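Local coordinates for Carboxylesterase/phospholipase family protein (Francisella tularensis subsp. tularensis, PDB 4F21) that probably hydrolyses carboxylic ester bonds as a serine hydrolase of the alpha/beta hydrolase superfamily, in the carboxylesterase/phospholipase family, at residues Phe38-Leu43 with Ile67-Pro72; Phe60-Asp65 with Asp235-Ile240; Ile134-Phe139 with Arg155-Ile160. All coordinates share one frame; numbering follows the deposited sequence.

Contact 1: residues Phe38-Leu43 with Ile67-Pro72; sequences FCVIWL and IRFIFP
Val-40 and Ile-70 lie on neighbouring parallel strands, and the backbone of Val-40 is gripped from both of its polar atoms: its N donates to Arg-68 O at 2.9 Å, and its O accepts from Ile-70 N. One step to either side the ladder continues with Arg-68 N to Phe-38 O and Trp-42 N to Ile-70 O. The bonds alternate in shape. Those received by Arg-68 O and Ile-70 O run almost straight along the carbonyl, whereas Arg-68 N stands well above the carbonyl plane of Phe-38, with a C=O...N angle of 136°. Arg-68 O also takes a CA-H contact from Cys-39 CA at 3.2 Å. Beyond the last bridge the proline ring of Pro-72 comes against Trp-42 O, and a water takes over, donating to Trp-42 O at 2.6 Å and, more distantly, to Pro-72 O.

On one face Val-40 sets CB and CG2 against Phe-69 CE2, which lies 3.6 Å from Val-40 CB, the ring meeting it obliquely. Farther along, the side chains of Trp-42 and Phe-71 run alongside each other in the same direction; with Trp-42 CG anti to its N (chi1 -167°), Phe-71 CE1 reaches Trp-42 CB and CG, and the two planes are inclined by 43°. The other face carries Cys-39 SG, 3.6 Å from Ile-70 CG1, and the aliphatic part of Arg-68, whose guanidinium makes a salt bridge with Glu-31.

Strand 38-44 bonds on its far edge to strand 134-139, through Cys-39 and Ile-41, while strand 27-30 borders strand 67-72. Helix 111-126 packs over the Cys-39 and Ile-70 face.

Contact 2: residues Phe60-Asp65 with Asp235-Ile240; sequences FDVSLD and DISNFI
The 60-65 segment, an irregular length of chain between strands 38-44 and 67-72, passes beside one face of helix 230-243; the backbones come nearest where the CA atoms of Phe-60 and Ser-237 are 5.1 Å apart. Within the helix, Ile-240 N bonds to Ile-236 O. The Phe-60 ring meets three helical side chains obliquely: CD1 is 3.8 Å from Ser-237 CB, and CZ is 3.8 Å from Ile-236 CG2. Ile-240 CD1 approaches CE2 at a longer 4.3 Å, so the ring meets residues from two turns of the helix. Ser-237 holds its OG anti to the backbone N (chi1 154°), turned out toward the segment, where Asp-61 N donates a weak hydrogen bond to it at 3.4 Å. Val-62 turns CG2 to Ser-237, close to both its OG and its carbonyl O. Val-62 also touches Ala-241, and Phe-60 touches Ile-233, which extends the contact along the same helix.

The chemistry is therefore mixed: Phe-60 makes the apolar part, against Ile-236 and Ile-240, while the valine methyl sits on the polar atoms of Ser-237, and the one hydrogen bond between the segments, Asp-61 N to Ser-237 OG, is weak.

Contact 3: residues Ile134-Phe139 with Arg155-Ile160; sequences IILAGF and RKLGGI
Strands 134-139 and 159-163 run parallel at Leu-136 and Ile-160, whose CA atoms are 4.9 Å apart, and Leu-136 N donates to Gly-159 O at 2.9 Å. They belong to a beta-alpha-beta unit, with helix 144-150 as the crossover, in the central sheet of the alpha/beta hydrolase fold. Before the second strand is established, Gly-158 N makes a weak, strongly bent bond to Ile-134 O, its angle at hydrogen only 127°.

Ile-135 lies over the glycine pair: CG1 approaches Gly-158 C and Gly-159 N, while CG2, anti to the backbone N, is 3.6 Å from Gly-159 O. What Gly-158 and Gly-159 offer to it is bare backbone, with no side chain of their own. On the other face, Leu-136 and Leu-157 meet at an angle through their CD1 methyls, 3.7 Å apart. Helix 111-126 touches both leucines, through Val-117 and Ile-121, and helix 144-150 packs over Leu-136 and Ile-160. Behind them the incoming loop is held by polar bonds, with Arg-155 in a salt bridge to Asp-122 and Leu-157 N bonded to Asn-181. Leu-136 goes on to a backbone hydrogen bond with Met-161, and at Ile-160 the pairing adds a CA-H contact: its CA is 3.1 Å from Leu-136 O, and its CG2 methyl lies 3.7 Å from that same oxygen.

Overall arrangement
Contacts 1 and 3 are successive parts of one sheet: strands 38-44 and 134-139 are neighbours, with probable hydrogen bonds from Ile-41 N to Ile-135 O (2.8 Å) and Ile-135 N to Cys-39 O (2.9 Å), and their centres lie about 10 Å apart. Contact 2 lies on one side of that sheet. Its Ile-240 CG2 packs on Ile-67 CD1 at 3.8 Å, Leu-64 CD2 meets Phe-69 CE1 at 3.6 Å, and Phe-239 CE2 touches Ile-135 CD1 at 3.9 Å. Strand 134-139 leads directly into Ser-140, the probable nucleophile of a Ser-140, His-226, Asp-194 triad, and the ring of Phe-139 meets that of His-226.

Contact 1: residues Phe38-Leu43 with Ile67-Pro72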
loop_
_atom_site.group_PDB
_atom_site.type_symbol
_atom_site.label_atom_id
_atom_site.label_comp_id
_atom_site.label_asym_id
_atom_site.label_seq_id
_atom_site.Cartn_x
_atom_site.Cartn_y
_atom_site.Cartn_z
ATOM N N PHE A 38 16.597 7.196 -2.659
ATOM C CA PHE A 38 15.334 6.472 -2.761
ATOM C C PHE A 38 14.476 6.697 -1.522
ATOM O O PHE A 38 14.956 7.222 -0.520
ATOM C CB PHE A 38 15.597 4.979 -2.958
ATOM C CG PHE A 38 16.509 4.673 -4.115
ATOM C CD1 PHE A 38 16.094 4.890 -5.418
ATOM C CD2 PHE A 38 17.776 4.157 -3.901
ATOM C CE1 PHE A 38 16.926 4.607 -6.479
ATOM C CE2 PHE A 38 18.612 3.871 -4.963
ATOM C CZ PHE A 38 18.185 4.098 -6.252
ATOM N N CYS A 39 13.206 6.308 -1.593
ATOM C CA CYS A 39 12.290 6.511 -0.471
ATOM C C CYS A 39 11.124 5.524 -0.462
ATOM O O CYS A 39 10.544 5.215 -1.500
ATOM C CB CYS A 39 11.764 7.951 -0.459
ATOM S SG CYS A 39 10.700 8.359 0.949
ATOM N N VAL A 40 10.789 5.024 0.722
ATOM C CA VAL A 40 9.659 4.115 0.862
ATOM C C VAL A 40 8.658 4.654 1.875
ATOM O O VAL A 40 8.955 4.764 3.067
ATOM C CB VAL A 40 10.094 2.695 1.283
ATOM C CG1 VAL A 40 8.935 1.716 1.111
ATOM C CG2 VAL A 40 11.287 2.241 0.468
ATOM N N ILE A 41 7.473 5.001 1.385
ATOM C CA ILE A 41 6.396 5.443 2.249
ATOM C C ILE A 41 5.575 4.233 2.680
ATOM O O ILE A 41 4.845 3.650 1.877
ATOM C CB ILE A 41 5.511 6.485 1.547
ATOM C CG1 ILE A 41 6.375 7.646 1.052
ATOM C CG2 ILE A 41 4.423 6.986 2.482
ATOM C CD1 ILE A 41 5.594 8.773 0.423
ATOM N N TRP A 42 5.725 3.851 3.948
ATOM C CA TRP A 42 5.052 2.684 4.515
ATOM C C TRP A 42 3.854 3.098 5.365
ATOM O O TRP A 42 4.010 3.744 6.404
ATOM C CB TRP A 42 6.031 1.865 5.363
ATOM C CG TRP A 42 5.525 0.497 5.721
ATOM C CD1 TRP A 42 4.672 0.178 6.738
ATOM C CD2 TRP A 42 5.847 -0.738 5.067
ATOM N NE1 TRP A 42 4.438 -1.176 6.752
ATOM C CE2 TRP A 42 5.148 -1.761 5.739
ATOM C CE3 TRP A 42 6.656 -1.077 3.976
ATOM C CZ2 TRP A 42 5.232 -3.098 5.355
ATOM C CZ3 TRP A 42 6.738 -2.407 3.598
ATOM C CH2 TRP A 42 6.031 -3.400 4.285
ATOM N N LEU A 43 2.660 2.712 4.924
ATOM C CA LEU A 43 1.424 3.095 5.602
ATOM C C LEU A 43 0.836 1.951 6.428
ATOM O O LEU A 43 0.928 0.783 6.048
ATOM C CB LEU A 43 0.386 3.573 4.581
ATOM C CG LEU A 43 0.833 4.611 3.548
ATOM C CD1 LEU A 43 -0.319 4.973 2.622
ATOM C CD2 LEU A 43 1.395 5.853 4.228
ATOM N N ILE A 67 18.339 4.702 1.041
ATOM C CA ILE A 67 16.882 4.618 1.131
ATOM C C ILE A 67 16.311 5.296 2.380
ATOM O O ILE A 67 16.562 4.860 3.504
ATOM C CB ILE A 67 16.394 3.152 1.074
ATOM C CG1 ILE A 67 16.835 2.495 -0.233
ATOM C CG2 ILE A 67 14.884 3.086 1.198
ATOM C CD1 ILE A 67 16.403 1.059 -0.371
ATOM N N ARG A 68 15.547 6.365 2.168
ATOM C CA ARG A 68 14.835 7.042 3.246
ATOM C C ARG A 68 13.521 6.330 3.526
ATOM O O ARG A 68 12.801 5.968 2.603
ATOM C CB ARG A 68 14.540 8.493 2.868
ATOM C CG ARG A 68 13.689 9.234 3.894
ATOM C CD ARG A 68 13.260 10.606 3.398
ATOM N NE ARG A 68 14.374 11.546 3.320
ATOM C CZ ARG A 68 14.972 11.907 2.190
ATOM N NH1 ARG A 68 14.562 11.403 1.038
ATOM N NH2 ARG A 68 15.978 12.772 2.214
ATOM N N PHE A 69 13.201 6.134 4.800
ATOM C CA PHE A 69 11.941 5.488 5.155
ATOM C C PHE A 69 10.960 6.445 5.832
ATOM O O PHE A 69 11.311 7.132 6.799
ATOM C CB PHE A 69 12.183 4.256 6.029
ATOM C CG PHE A 69 12.543 3.017 5.250
ATOM C CD1 PHE A 69 13.866 2.669 5.044
ATOM C CD2 PHE A 69 11.553 2.200 4.727
ATOM C CE1 PHE A 69 14.194 1.529 4.332
ATOM C CE2 PHE A 69 11.877 1.061 4.015
ATOM C CZ PHE A 69 13.198 0.725 3.817
ATOM N N ILE A 70 9.733 6.474 5.314
ATOM C CA ILE A 70 8.676 7.325 5.854
ATOM C C ILE A 70 7.550 6.497 6.474
ATOM O O ILE A 70 6.864 5.760 5.772
ATOM C CB ILE A 70 8.072 8.218 4.757
ATOM C CG1 ILE A 70 9.157 9.088 4.130
ATOM C CG2 ILE A 70 6.958 9.089 5.322
ATOM C CD1 ILE A 70 9.850 9.988 5.123
ATOM N N PHE A 71 7.371 6.626 7.788
ATOM C CA PHE A 71 6.310 5.927 8.512
ATOM C C PHE A 71 5.298 6.902 9.109
ATOM O O PHE A 71 5.402 7.254 10.285
ATOM C CB PHE A 71 6.896 5.091 9.652
ATOM C CG PHE A 71 7.567 3.827 9.205
ATOM C CD1 PHE A 71 6.833 2.670 9.015
ATOM C CD2 PHE A 71 8.934 3.792 8.996
ATOM C CE1 PHE A 71 7.447 1.503 8.610
ATOM C CE2 PHE A 71 9.556 2.628 8.590
ATOM C CZ PHE A 71 8.811 1.481 8.396
ATOM N N PRO A 72 4.311 7.337 8.310
ATOM C CA PRO A 72 3.276 8.252 8.807
ATOM C C PRO A 72 2.460 7.634 9.938
ATOM O O PRO A 72 2.204 6.429 9.916
ATOM C CB PRO A 72 2.388 8.477 7.581
ATOM C CG PRO A 72 3.253 8.144 6.416
ATOM C CD PRO A 72 4.135 7.034 6.881
HETATM O O HOH W 1 3.570 3.632 8.932
#

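Contact 2: residues Phe60-Asp65 with Asp235-Ile240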
loop_
_atom_site.group_PDB
_atom_site.type_symbol
_atom_site.label_atom_id
_atom_site.label_comp_id
_atom_site.label_asym_id
_atom_site.label_seq_id
_atom_site.Cartn_x
_atom_site.Cartn_y
_atom_site.Cartn_z
ATOM N N PHE A 60 15.428 -6.810 6.201
ATOM C CA PHE A 60 15.677 -6.874 4.768
ATOM C C PHE A 60 17.138 -7.147 4.432
ATOM O O PHE A 60 18.030 -6.923 5.255
ATOM C CB PHE A 60 15.219 -5.573 4.109
ATOM C CG PHE A 60 13.759 -5.288 4.293
ATOM C CD1 PHE A 60 12.848 -6.327 4.404
ATOM C CD2 PHE A 60 13.296 -3.988 4.357
ATOM C CE1 PHE A 60 11.504 -6.073 4.573
ATOM C CE2 PHE A 60 11.949 -3.728 4.525
ATOM C CZ PHE A 60 11.053 -4.771 4.632
ATOM N N ASP A 61 17.374 -7.626 3.212
ATOM C CA ASP A 61 18.723 -7.946 2.747
ATOM C C ASP A 61 19.227 -6.971 1.682
ATOM O O ASP A 61 20.255 -7.218 1.051
ATOM C CB ASP A 61 18.773 -9.369 2.180
ATOM C CG ASP A 61 18.256 -10.407 3.153
ATOM O OD1 ASP A 61 18.528 -10.280 4.363
ATOM O OD2 ASP A 61 17.576 -11.354 2.705
ATOM N N VAL A 62 18.505 -5.873 1.477
ATOM C CA VAL A 62 18.870 -4.892 0.455
ATOM C C VAL A 62 19.605 -3.720 1.073
ATOM O O VAL A 62 19.299 -3.322 2.194
ATOM C CB VAL A 62 17.630 -4.345 -0.259
ATOM C CG1 VAL A 62 18.021 -3.597 -1.529
ATOM C CG2 VAL A 62 16.705 -5.471 -0.586
ATOM N N SER A 63 20.568 -3.172 0.336
ATOM C CA SER A 63 21.340 -2.026 0.806
ATOM C C SER A 63 20.431 -0.843 1.128
ATOM O O SER A 63 19.730 -0.329 0.258
ATOM C CB SER A 63 22.413 -1.626 -0.216
ATOM O OG SER A 63 21.850 -1.239 -1.459
ATOM N N LEU A 64 20.436 -0.430 2.391
ATOM C CA LEU A 64 19.667 0.727 2.821
ATOM C C LEU A 64 20.594 1.923 2.969
ATOM O O LEU A 64 20.322 2.854 3.726
ATOM C CB LEU A 64 18.940 0.441 4.134
ATOM C CG LEU A 64 17.923 -0.700 4.078
ATOM C CD1 LEU A 64 17.232 -0.853 5.418
ATOM C CD2 LEU A 64 16.904 -0.487 2.963
ATOM N N ASP A 65 21.701 1.874 2.237
ATOM C CA ASP A 65 22.627 2.991 2.153
ATOM C C ASP A 65 21.945 4.238 1.593
ATOM O O ASP A 65 22.213 5.349 2.042
ATOM C CB ASP A 65 23.827 2.622 1.280
ATOM C CG ASP A 65 24.813 1.718 1.994
ATOM O OD1 ASP A 65 25.323 0.771 1.361
ATOM O OD2 ASP A 65 25.082 1.959 3.189
ATOM N N ASP A 235 10.538 -11.489 0.171
ATOM C CA ASP A 235 10.003 -11.055 -1.121
ATOM C C ASP A 235 9.855 -9.531 -1.240
ATOM O O ASP A 235 10.032 -8.962 -2.317
ATOM C CB ASP A 235 8.668 -11.742 -1.423
ATOM C CG ASP A 235 8.843 -13.060 -2.149
ATOM O OD1 ASP A 235 9.963 -13.328 -2.633
ATOM O OD2 ASP A 235 7.853 -13.819 -2.246
ATOM N N ILE A 236 9.513 -8.887 -0.130
ATOM C CA ILE A 236 9.378 -7.438 -0.056
ATOM C C ILE A 236 10.740 -6.802 -0.284
ATOM O O ILE A 236 10.901 -5.895 -1.116
ATOM C CB ILE A 236 8.861 -7.020 1.334
ATOM C CG1 ILE A 236 7.393 -7.416 1.507
ATOM C CG2 ILE A 236 9.033 -5.527 1.554
ATOM C CD1 ILE A 236 6.885 -7.201 2.903
ATOM N N SER A 237 11.715 -7.294 0.477
ATOM C CA SER A 237 13.113 -6.927 0.305
ATOM C C SER A 237 13.496 -7.027 -1.164
ATOM O O SER A 237 13.968 -6.062 -1.765
ATOM C CB SER A 237 13.998 -7.856 1.137
ATOM O OG SER A 237 15.296 -7.955 0.584
ATOM N N ASN A 238 13.258 -8.196 -1.747
ATOM C CA ASN A 238 13.575 -8.426 -3.147
ATOM C C ASN A 238 12.839 -7.482 -4.105
ATOM O O ASN A 238 13.350 -7.161 -5.178
ATOM C CB ASN A 238 13.352 -9.897 -3.516
ATOM C CG ASN A 238 14.412 -10.811 -2.928
ATOM O OD1 ASN A 238 14.107 -11.753 -2.197
ATOM N ND2 ASN A 238 15.670 -10.530 -3.241
ATOM N N PHE A 239 11.654 -7.019 -3.712
ATOM C CA PHE A 239 10.922 -6.045 -4.524
ATOM C C PHE A 239 11.626 -4.699 -4.500
ATOM O O PHE A 239 11.905 -4.123 -5.552
ATOM C CB PHE A 239 9.477 -5.878 -4.049
ATOM C CG PHE A 239 8.687 -4.867 -4.851
ATOM C CD1 PHE A 239 8.000 -5.251 -5.993
ATOM C CD2 PHE A 239 8.634 -3.537 -4.464
ATOM C CE1 PHE A 239 7.271 -4.329 -6.730
ATOM C CE2 PHE A 239 7.910 -2.611 -5.197
ATOM C CZ PHE A 239 7.228 -3.008 -6.330
ATOM N N ILE A 240 11.897 -4.194 -3.300
ATOM C CA ILE A 240 12.647 -2.946 -3.159
ATOM C C ILE A 240 13.982 -3.004 -3.915
ATOM O O ILE A 240 14.395 -2.029 -4.546
ATOM C CB ILE A 240 12.871 -2.591 -1.675
ATOM C CG1 ILE A 240 11.530 -2.254 -1.013
ATOM C CG2 ILE A 240 13.849 -1.431 -1.532
ATOM C CD1 ILE A 240 11.367 -2.828 0.375
#

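Contact 3: residues Ile134-Phe139 with Arg155-Ile160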
loop_
_atom_site.group_PDB
_atom_site.type_symbol
_atom_site.label_atom_id
_atom_site.label_comp_id
_atom_site.label_asym_id
_atom_site.label_seq_id
_atom_site.Cartn_x
_atom_site.Cartn_y
_atom_site.Cartn_z
ATOM N N ILE A 134 10.134 6.872 -5.311
ATOM C CA ILE A 134 9.373 6.704 -4.080
ATOM C C ILE A 134 8.391 5.551 -4.245
ATOM O O ILE A 134 7.683 5.476 -5.247
ATOM C CB ILE A 134 8.587 7.971 -3.720
ATOM C CG1 ILE A 134 9.498 9.199 -3.760
ATOM C CG2 ILE A 134 7.938 7.822 -2.352
ATOM C CD1 ILE A 134 8.773 10.499 -3.500
ATOM N N ILE A 135 8.357 4.653 -3.263
ATOM C CA ILE A 135 7.449 3.509 -3.302
ATOM C C ILE A 135 6.365 3.602 -2.229
ATOM O O ILE A 135 6.660 3.812 -1.053
ATOM C CB ILE A 135 8.205 2.178 -3.124
ATOM C CG1 ILE A 135 9.143 1.924 -4.303
ATOM C CG2 ILE A 135 7.233 1.016 -2.990
ATOM C CD1 ILE A 135 9.836 0.582 -4.227
ATOM N N LEU A 136 5.111 3.443 -2.643
ATOM C CA LEU A 136 3.989 3.419 -1.709
ATOM C C LEU A 136 3.618 1.987 -1.324
ATOM O O LEU A 136 3.052 1.239 -2.123
ATOM C CB LEU A 136 2.775 4.141 -2.300
ATOM C CG LEU A 136 3.004 5.597 -2.712
ATOM C CD1 LEU A 136 1.767 6.181 -3.377
ATOM C CD2 LEU A 136 3.411 6.429 -1.508
ATOM N N ALA A 137 3.945 1.607 -0.095
ATOM C CA ALA A 137 3.602 0.286 0.412
ATOM C C ALA A 137 2.517 0.410 1.472
ATOM O O ALA A 137 2.502 1.368 2.244
ATOM C CB ALA A 137 4.829 -0.393 0.990
ATOM N N GLY A 138 1.608 -0.558 1.508
ATOM C CA GLY A 138 0.527 -0.521 2.473
ATOM C C GLY A 138 0.159 -1.889 3.006
ATOM O O GLY A 138 0.278 -2.885 2.299
ATOM N N PHE A 139 -0.278 -1.935 4.260
ATOM C CA PHE A 139 -0.755 -3.173 4.865
ATOM C C PHE A 139 -2.185 -3.015 5.378
ATOM O O PHE A 139 -2.510 -2.028 6.044
ATOM C CB PHE A 139 0.167 -3.618 6.004
ATOM C CG PHE A 139 -0.369 -4.780 6.800
ATOM C CD1 PHE A 139 -0.202 -6.080 6.353
ATOM C CD2 PHE A 139 -1.040 -4.574 7.995
ATOM C CE1 PHE A 139 -0.696 -7.147 7.081
ATOM C CE2 PHE A 139 -1.536 -5.637 8.725
ATOM C CZ PHE A 139 -1.363 -6.922 8.270
ATOM N N ARG A 155 1.568 12.172 -11.263
ATOM C CA ARG A 155 2.981 12.035 -11.611
ATOM C C ARG A 155 3.515 10.608 -11.482
ATOM O O ARG A 155 2.897 9.751 -10.849
ATOM C CB ARG A 155 3.835 13.008 -10.795
ATOM C CG ARG A 155 3.213 13.422 -9.480
ATOM C CD ARG A 155 3.599 12.485 -8.359
ATOM N NE ARG A 155 2.911 12.837 -7.124
ATOM C CZ ARG A 155 3.278 13.834 -6.328
ATOM N NH1 ARG A 155 2.590 14.087 -5.222
ATOM N NH2 ARG A 155 4.332 14.578 -6.638
ATOM N N LYS A 156 4.673 10.373 -12.091
ATOM C CA LYS A 156 5.258 9.041 -12.183
ATOM C C LYS A 156 5.863 8.580 -10.857
ATOM O O LYS A 156 6.869 9.120 -10.403
ATOM C CB LYS A 156 6.315 9.007 -13.294
ATOM C CG LYS A 156 7.022 7.670 -13.444
ATOM C CD LYS A 156 6.095 6.597 -13.984
ATOM C CE LYS A 156 6.592 5.208 -13.609
ATOM N NZ LYS A 156 8.045 5.033 -13.886
ATOM N N LEU A 157 5.245 7.574 -10.247
ATOM C CA LEU A 157 5.729 7.032 -8.982
ATOM C C LEU A 157 6.570 5.775 -9.182
ATOM O O LEU A 157 6.824 5.369 -10.314
ATOM C CB LEU A 157 4.565 6.767 -8.028
ATOM C CG LEU A 157 3.918 8.040 -7.481
ATOM C CD1 LEU A 157 2.734 7.711 -6.588
ATOM C CD2 LEU A 157 4.950 8.875 -6.728
ATOM N N GLY A 158 6.997 5.162 -8.080
ATOM C CA GLY A 158 8.006 4.118 -8.140
ATOM C C GLY A 158 7.510 2.699 -7.969
ATOM O O GLY A 158 8.076 1.759 -8.536
ATOM N N GLY A 159 6.459 2.530 -7.178
ATOM C CA GLY A 159 5.909 1.209 -6.948
ATOM C C GLY A 159 4.807 1.176 -5.911
ATOM O O GLY A 159 4.604 2.137 -5.171
ATOM N N ILE A 160 4.085 0.063 -5.871
ATOM C CA ILE A 160 3.049 -0.158 -4.873
ATOM C C ILE A 160 3.267 -1.521 -4.234
ATOM O O ILE A 160 3.498 -2.507 -4.933
ATOM C CB ILE A 160 1.639 -0.136 -5.495
ATOM C CG1 ILE A 160 1.411 1.149 -6.294
ATOM C CG2 ILE A 160 0.582 -0.291 -4.415
ATOM C CD1 ILE A 160 0.159 1.110 -7.148
#